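Long-range contact in ATP:cob(I)alamin adenosyltransferase (Salmonella enterica subsp. enterica serovar Livingstone, PDB 5CX7), which binds heme through its C-terminal domain and probably converts cob(I)alamin to adenosylcobalamin, the cofactor of propanediol dehydratase: residues P9-T21 with Y108-L120. Sequence-based numbering, arbitrary orientation.
Sequences PVALSFHDLHQLT and YALWRDGILIGGL. With HEM (protoporphyrin IX containing Fe), chain B.
Val10 lies against the beta-hairpin 108-120, its CB 3.5 Å from CD of Arg112, where the segment leading into helix 14-31 runs alongside the end of a hairpin of the four-stranded antiparallel sheet in this HbpS-like domain. Its two methyls part: CG1 meets the Asp113 carboxylate in the type I' turn, while CG2 packs on Ile115 CB and Ile117 CG2. Arg112, its chain bent at chi3 (-144°), carries its guanidinium past Val10 to the start of the helix and grips Asp16 end-on. Arg112 NH1 donates to Asp16 OD2 at 2.9 Å and Arg112 NH2 to Asp16 OD1, both on the syn side but tilted out of the carboxylate plane, with the oxygens near the guanidinium plane. The two planes are 36° apart. NH1 also donates to Val10 O from above the carbonyl plane. Asp16 OD2 additionally accepts from Ser13 N, which comes from the opposite face of the carboxylate; Asp16 N returns a bond to Ser13 OG, closing a capping box. One carboxylate thus ties the helix start to the hairpin. Next to this salt bridge Leu12 CD2 lies 3.5 Å from Ile117 CD1, the two side chains crossing at about a right angle, beside the classic beta bulge of Ile117 and Gly118 opposite Leu110. One turn beyond Asp16, Leu20 meets Leu110 tip to tip. The same helix presents His18 to the heme iron, whose other axial ligand is His18 of a second subunit. A water bridges Leu12 N and Ile117 O, 2.7 Å from each.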
loop_
_atom_site.group_PDB
_atom_site.type_symbol
_atom_site.label_atom_id
_atom_site.label_comp_id
_atom_site.label_asym_id
_atom_site.label_seq_id
_atom_site.Cartn_x
_atom_site.Cartn_y
_atom_site.Cartn_z
ATOM N N PRO E 9 24.393 19.790 -21.182
ATOM C CA PRO E 9 25.468 18.985 -21.803
ATOM C C PRO E 9 25.974 17.832 -20.939
ATOM O O PRO E 9 26.384 16.804 -21.480
ATOM C CB PRO E 9 26.602 20.008 -22.011
ATOM C CG PRO E 9 26.313 21.105 -21.075
ATOM C CD PRO E 9 24.822 21.185 -20.975
ATOM N N VAL E 10 25.947 17.999 -19.615
ATOM C CA VAL E 10 26.518 16.993 -18.783
ATOM C C VAL E 10 25.558 15.821 -18.487
ATOM O O VAL E 10 26.084 14.996 -17.932
ATOM C CB VAL E 10 27.274 17.488 -17.489
ATOM C CG1 VAL E 10 28.201 18.636 -17.800
ATOM C CG2 VAL E 10 26.230 18.029 -16.571
ATOM N N ALA E 11 24.262 15.701 -18.831
ATOM C CA ALA E 11 23.471 14.479 -18.493
ATOM C C ALA E 11 24.137 13.177 -18.891
ATOM O O ALA E 11 25.088 13.155 -19.660
ATOM C CB ALA E 11 22.080 14.538 -19.155
ATOM N N LEU E 12 23.642 12.061 -18.361
ATOM C CA LEU E 12 24.089 10.752 -18.833
ATOM C C LEU E 12 23.678 10.452 -20.260
ATOM O O LEU E 12 22.508 10.493 -20.573
ATOM C CB LEU E 12 23.543 9.606 -17.920
ATOM C CG LEU E 12 24.080 9.636 -16.484
ATOM C CD1 LEU E 12 23.203 8.712 -15.585
ATOM C CD2 LEU E 12 25.522 9.212 -16.362
ATOM N N SER E 13 24.655 10.113 -21.109
ATOM C CA SER E 13 24.421 9.793 -22.505
ATOM C C SER E 13 24.121 8.320 -22.600
ATOM O O SER E 13 24.379 7.582 -21.640
ATOM C CB SER E 13 25.694 10.116 -23.312
ATOM O OG SER E 13 26.800 9.313 -22.890
ATOM N N PHE E 14 23.730 7.881 -23.800
ATOM C CA PHE E 14 23.621 6.471 -24.124
ATOM C C PHE E 14 24.889 5.731 -23.805
ATOM O O PHE E 14 24.915 4.679 -23.105
ATOM C CB PHE E 14 23.267 6.187 -25.606
ATOM C CG PHE E 14 23.465 4.714 -25.988
ATOM C CD1 PHE E 14 22.583 3.781 -25.592
ATOM C CD2 PHE E 14 24.658 4.293 -26.572
ATOM C CE1 PHE E 14 22.784 2.433 -25.865
ATOM C CE2 PHE E 14 24.902 2.949 -26.832
ATOM C CZ PHE E 14 23.948 2.009 -26.466
ATOM N N HIS E 15 26.010 6.247 -24.294
ATOM C CA HIS E 15 27.289 5.654 -23.995
ATOM C C HIS E 15 27.587 5.550 -22.474
ATOM O O HIS E 15 28.158 4.571 -21.983
ATOM C CB HIS E 15 28.422 6.451 -24.718
ATOM C CG HIS E 15 29.799 5.922 -24.440
ATOM N ND1 HIS E 15 30.357 4.833 -25.092
ATOM C CD2 HIS E 15 30.739 6.357 -23.572
ATOM C CE1 HIS E 15 31.573 4.612 -24.624
ATOM N NE2 HIS E 15 31.837 5.539 -23.726
ATOM N N ASP E 16 27.338 6.606 -21.729
ATOM C CA ASP E 16 27.523 6.548 -20.251
ATOM C C ASP E 16 26.754 5.378 -19.633
ATOM O O ASP E 16 27.270 4.665 -18.805
ATOM C CB ASP E 16 27.031 7.819 -19.570
ATOM C CG ASP E 16 27.884 9.049 -19.878
ATOM O OD1 ASP E 16 29.116 8.934 -19.926
ATOM O OD2 ASP E 16 27.358 10.204 -19.815
ATOM N N LEU E 17 25.488 5.290 -19.994
ATOM C CA LEU E 17 24.594 4.259 -19.422
ATOM C C LEU E 17 25.081 2.875 -19.802
ATOM O O LEU E 17 25.084 1.960 -18.987
ATOM C CB LEU E 17 23.161 4.463 -19.961
ATOM C CG LEU E 17 22.475 5.765 -19.499
ATOM C CD1 LEU E 17 21.181 6.001 -20.281
ATOM C CD2 LEU E 17 22.234 5.840 -18.007
ATOM N N HIS E 18 25.407 2.708 -21.085
ATOM C CA HIS E 18 25.849 1.467 -21.605
ATOM C C HIS E 18 27.122 0.989 -20.915
ATOM O O HIS E 18 27.205 -0.174 -20.566
ATOM C CB HIS E 18 26.022 1.553 -23.137
ATOM C CG HIS E 18 26.143 0.209 -23.782
ATOM N ND1 HIS E 18 27.364 -0.362 -24.076
ATOM C CD2 HIS E 18 25.204 -0.706 -24.140
ATOM C CE1 HIS E 18 27.187 -1.566 -24.595
ATOM N NE2 HIS E 18 25.903 -1.768 -24.633
ATOM N N GLN E 19 28.092 1.871 -20.784
ATOM C CA GLN E 19 29.375 1.567 -20.169
ATOM C C GLN E 19 29.267 1.296 -18.702
ATOM O O GLN E 19 29.898 0.379 -18.231
ATOM C CB GLN E 19 30.455 2.645 -20.435
ATOM C CG GLN E 19 30.798 2.708 -21.904
ATOM C CD GLN E 19 31.213 1.341 -22.450
ATOM O OE1 GLN E 19 32.269 0.843 -22.074
ATOM N NE2 GLN E 19 30.440 0.764 -23.361
ATOM N N LEU E 20 28.432 2.056 -17.997
ATOM C CA LEU E 20 28.197 1.784 -16.596
ATOM C C LEU E 20 27.662 0.393 -16.416
ATOM O O LEU E 20 28.163 -0.343 -15.551
ATOM C CB LEU E 20 27.188 2.765 -15.981
ATOM C CG LEU E 20 27.677 4.155 -15.610
ATOM C CD1 LEU E 20 26.513 5.092 -15.320
ATOM C CD2 LEU E 20 28.639 4.115 -14.441
ATOM N N THR E 21 26.686 0.044 -17.211
ATOM C CA THR E 21 25.991 -1.221 -17.099
ATOM C C THR E 21 26.886 -2.424 -17.459
ATOM O O THR E 21 27.050 -3.376 -16.707
ATOM C CB THR E 21 24.748 -1.245 -17.923
ATOM O OG1 THR E 21 23.900 -0.147 -17.594
ATOM C CG2 THR E 21 23.973 -2.540 -17.645
ATOM N N TYR E 108 25.545 5.008 -5.330
ATOM C CA TYR E 108 26.344 6.192 -5.470
ATOM C C TYR E 108 25.643 7.227 -6.325
ATOM O O TYR E 108 24.973 6.917 -7.306
ATOM C CB TYR E 108 27.690 5.852 -6.150
ATOM C CG TYR E 108 28.583 5.137 -5.247
ATOM C CD1 TYR E 108 28.459 3.762 -5.109
ATOM C CD2 TYR E 108 29.596 5.765 -4.561
ATOM C CE1 TYR E 108 29.323 3.070 -4.319
ATOM C CE2 TYR E 108 30.446 5.069 -3.683
ATOM C CZ TYR E 108 30.289 3.703 -3.608
ATOM O OH TYR E 108 31.073 2.916 -2.819
ATOM N N ALA E 109 25.772 8.475 -5.916
ATOM C CA ALA E 109 25.316 9.605 -6.679
ATOM C C ALA E 109 26.384 9.941 -7.730
ATOM O O ALA E 109 27.570 9.778 -7.483
ATOM C CB ALA E 109 25.113 10.789 -5.784
ATOM N N LEU E 110 25.941 10.319 -8.905
ATOM C CA LEU E 110 26.826 10.570 -10.046
ATOM C C LEU E 110 26.777 12.078 -10.346
ATOM O O LEU E 110 25.699 12.628 -10.596
ATOM C CB LEU E 110 26.391 9.791 -11.239
ATOM C CG LEU E 110 26.215 8.283 -11.012
ATOM C CD1 LEU E 110 25.656 7.622 -12.246
ATOM C CD2 LEU E 110 27.507 7.609 -10.605
ATOM N N TRP E 111 27.951 12.690 -10.411
ATOM C CA TRP E 111 28.099 14.141 -10.607
ATOM C C TRP E 111 29.069 14.484 -11.744
ATOM O O TRP E 111 30.009 13.747 -12.009
ATOM C CB TRP E 111 28.678 14.778 -9.361
ATOM C CG TRP E 111 27.907 14.643 -8.131
ATOM C CD1 TRP E 111 27.899 13.586 -7.303
ATOM C CD2 TRP E 111 27.025 15.617 -7.555
ATOM N NE1 TRP E 111 27.052 13.821 -6.249
ATOM C CE2 TRP E 111 26.491 15.057 -6.393
ATOM C CE3 TRP E 111 26.659 16.922 -7.912
ATOM C CZ2 TRP E 111 25.605 15.764 -5.548
ATOM C CZ3 TRP E 111 25.766 17.619 -7.112
ATOM C CH2 TRP E 111 25.248 17.058 -5.950
ATOM N N ARG E 112 28.753 15.546 -12.491
ATOM C CA ARG E 112 29.629 16.086 -13.571
ATOM C C ARG E 112 29.590 17.576 -13.438
ATOM O O ARG E 112 28.487 18.138 -13.536
ATOM C CB ARG E 112 29.116 15.753 -14.993
ATOM C CG ARG E 112 30.054 14.948 -15.801
ATOM C CD ARG E 112 29.547 14.805 -17.257
ATOM N NE ARG E 112 29.983 13.474 -17.496
ATOM C CZ ARG E 112 29.281 12.514 -18.074
ATOM N NH1 ARG E 112 28.049 12.699 -18.540
ATOM N NH2 ARG E 112 29.857 11.363 -18.207
ATOM N N ASP E 113 30.759 18.209 -13.361
ATOM C CA ASP E 113 30.846 19.685 -13.336
ATOM C C ASP E 113 29.933 20.318 -12.291
ATOM O O ASP E 113 29.216 21.283 -12.592
ATOM C CB ASP E 113 30.519 20.291 -14.721
ATOM C CG ASP E 113 31.470 19.827 -15.843
ATOM O OD1 ASP E 113 32.607 19.384 -15.555
ATOM O OD2 ASP E 113 31.041 19.800 -17.039
ATOM N N GLY E 114 29.908 19.728 -11.098
ATOM C CA GLY E 114 29.043 20.194 -10.034
ATOM C C GLY E 114 27.546 19.912 -10.161
ATOM O O GLY E 114 26.766 20.376 -9.329
ATOM N N ILE E 115 27.128 19.152 -11.172
ATOM C CA ILE E 115 25.725 18.894 -11.445
ATOM C C ILE E 115 25.460 17.410 -11.147
ATOM O O ILE E 115 26.161 16.534 -11.651
ATOM C CB ILE E 115 25.350 19.213 -12.911
ATOM C CG1 ILE E 115 25.652 20.703 -13.271
ATOM C CG2 ILE E 115 23.890 18.890 -13.203
ATOM C CD1 ILE E 115 24.801 21.698 -12.523
ATOM N N LEU E 116 24.376 17.161 -10.427
ATOM C CA LEU E 116 23.925 15.803 -10.167
ATOM C C LEU E 116 23.280 15.262 -11.425
ATOM O O LEU E 116 22.321 15.814 -11.967
ATOM C CB LEU E 116 22.897 15.788 -9.039
ATOM C CG LEU E 116 22.291 14.401 -8.699
ATOM C CD1 LEU E 116 23.360 13.529 -8.098
ATOM C CD2 LEU E 116 21.122 14.575 -7.743
ATOM N N ILE E 117 23.758 14.112 -11.906
ATOM C CA ILE E 117 23.207 13.562 -13.163
ATOM C C ILE E 117 22.495 12.207 -13.023
ATOM O O ILE E 117 21.918 11.731 -14.004
ATOM C CB ILE E 117 24.297 13.475 -14.305
ATOM C CG1 ILE E 117 25.497 12.585 -13.956
ATOM C CG2 ILE E 117 24.824 14.893 -14.631
ATOM C CD1 ILE E 117 26.484 12.386 -15.141
ATOM N N GLY E 118 22.655 11.563 -11.882
ATOM C CA GLY E 118 22.048 10.263 -11.710
ATOM C C GLY E 118 22.552 9.570 -10.485
ATOM O O GLY E 118 23.267 10.124 -9.674
ATOM N N GLY E 119 22.141 8.318 -10.414
ATOM C CA GLY E 119 22.412 7.424 -9.339
ATOM C C GLY E 119 22.584 6.026 -9.865
ATOM O O GLY E 119 21.920 5.595 -10.803
ATOM N N LEU E 120 23.540 5.333 -9.271
ATOM C CA LEU E 120 23.796 3.917 -9.607
ATOM C C LEU E 120 23.604 3.091 -8.360
ATOM O O LEU E 120 24.128 3.423 -7.320
ATOM C CB LEU E 120 25.241 3.754 -10.143
ATOM C CG LEU E 120 25.744 2.333 -10.301
ATOM C CD1 LEU E 120 25.135 1.713 -11.502
ATOM C CD2 LEU E 120 27.278 2.295 -10.407
HETATM C CHA HEM B . 27.005 -3.047 -28.092
HETATM C CHB HEM B . 22.612 -1.540 -26.632
HETATM C CHC HEM B . 23.529 -3.815 -22.467
HETATM C CHD HEM B . 27.659 -5.623 -24.143
HETATM C C1A HEM B . 25.794 -2.440 -28.002
HETATM C C2A HEM B . 25.294 -1.552 -28.966
HETATM C C3A HEM B . 24.063 -1.126 -28.548
HETATM C C4A HEM B . 23.759 -1.753 -27.344
HETATM C CMA HEM B . 23.155 -0.133 -29.255
HETATM C CAA HEM B . 25.994 -1.084 -30.236
HETATM C CBA HEM B . 26.615 0.293 -29.887
HETATM C CGA HEM B . 27.930 0.573 -30.573
HETATM O O1A HEM B . 27.941 1.345 -31.568
HETATM O O2A HEM B . 28.987 0.050 -30.129
HETATM C C1B HEM B . 22.461 -2.049 -25.359
HETATM C C2B HEM B . 21.353 -1.790 -24.551
HETATM C C3B HEM B . 21.598 -2.427 -23.371
HETATM C C4B HEM B . 22.927 -3.076 -23.475
HETATM C CMB HEM B . 20.151 -0.947 -24.996
HETATM C CAB HEM B . 20.627 -2.416 -22.259
HETATM C CBB HEM B . 20.716 -3.011 -21.093
HETATM C C1C HEM B . 24.734 -4.493 -22.532
HETATM C C2C HEM B . 25.289 -5.263 -21.466
HETATM C C3C HEM B . 26.489 -5.792 -21.973
HETATM C C4C HEM B . 26.612 -5.310 -23.323
HETATM C CMC HEM B . 24.693 -5.470 -20.063
HETATM C CAC HEM B . 27.533 -6.681 -21.364
HETATM C CBC HEM B . 27.521 -7.197 -20.160
HETATM C C1D HEM B . 27.765 -5.026 -25.379
HETATM C C2D HEM B . 28.960 -5.344 -26.164
HETATM C C3D HEM B . 28.823 -4.609 -27.289
HETATM C C4D HEM B . 27.522 -3.894 -27.159
HETATM C CMD HEM B . 30.075 -6.297 -25.763
HETATM C CAD HEM B . 29.798 -4.596 -28.472
HETATM C CBD HEM B . 31.167 -3.980 -28.170
HETATM C CGD HEM B . 31.389 -2.651 -28.860
HETATM O O1D HEM B . 32.451 -2.445 -29.535
HETATM O O2D HEM B . 30.527 -1.745 -28.721
HETATM N NA HEM B . 24.838 -2.532 -26.986
HETATM N NB HEM B . 23.341 -2.798 -24.697
HETATM N NC HEM B . 25.573 -4.488 -23.616
HETATM N ND HEM B . 26.929 -4.146 -26.001
HETATM FE FE HEM B . 25.205 -3.462 -25.386
HETATM O O HOH W 1 21.617 12.315 -16.593
#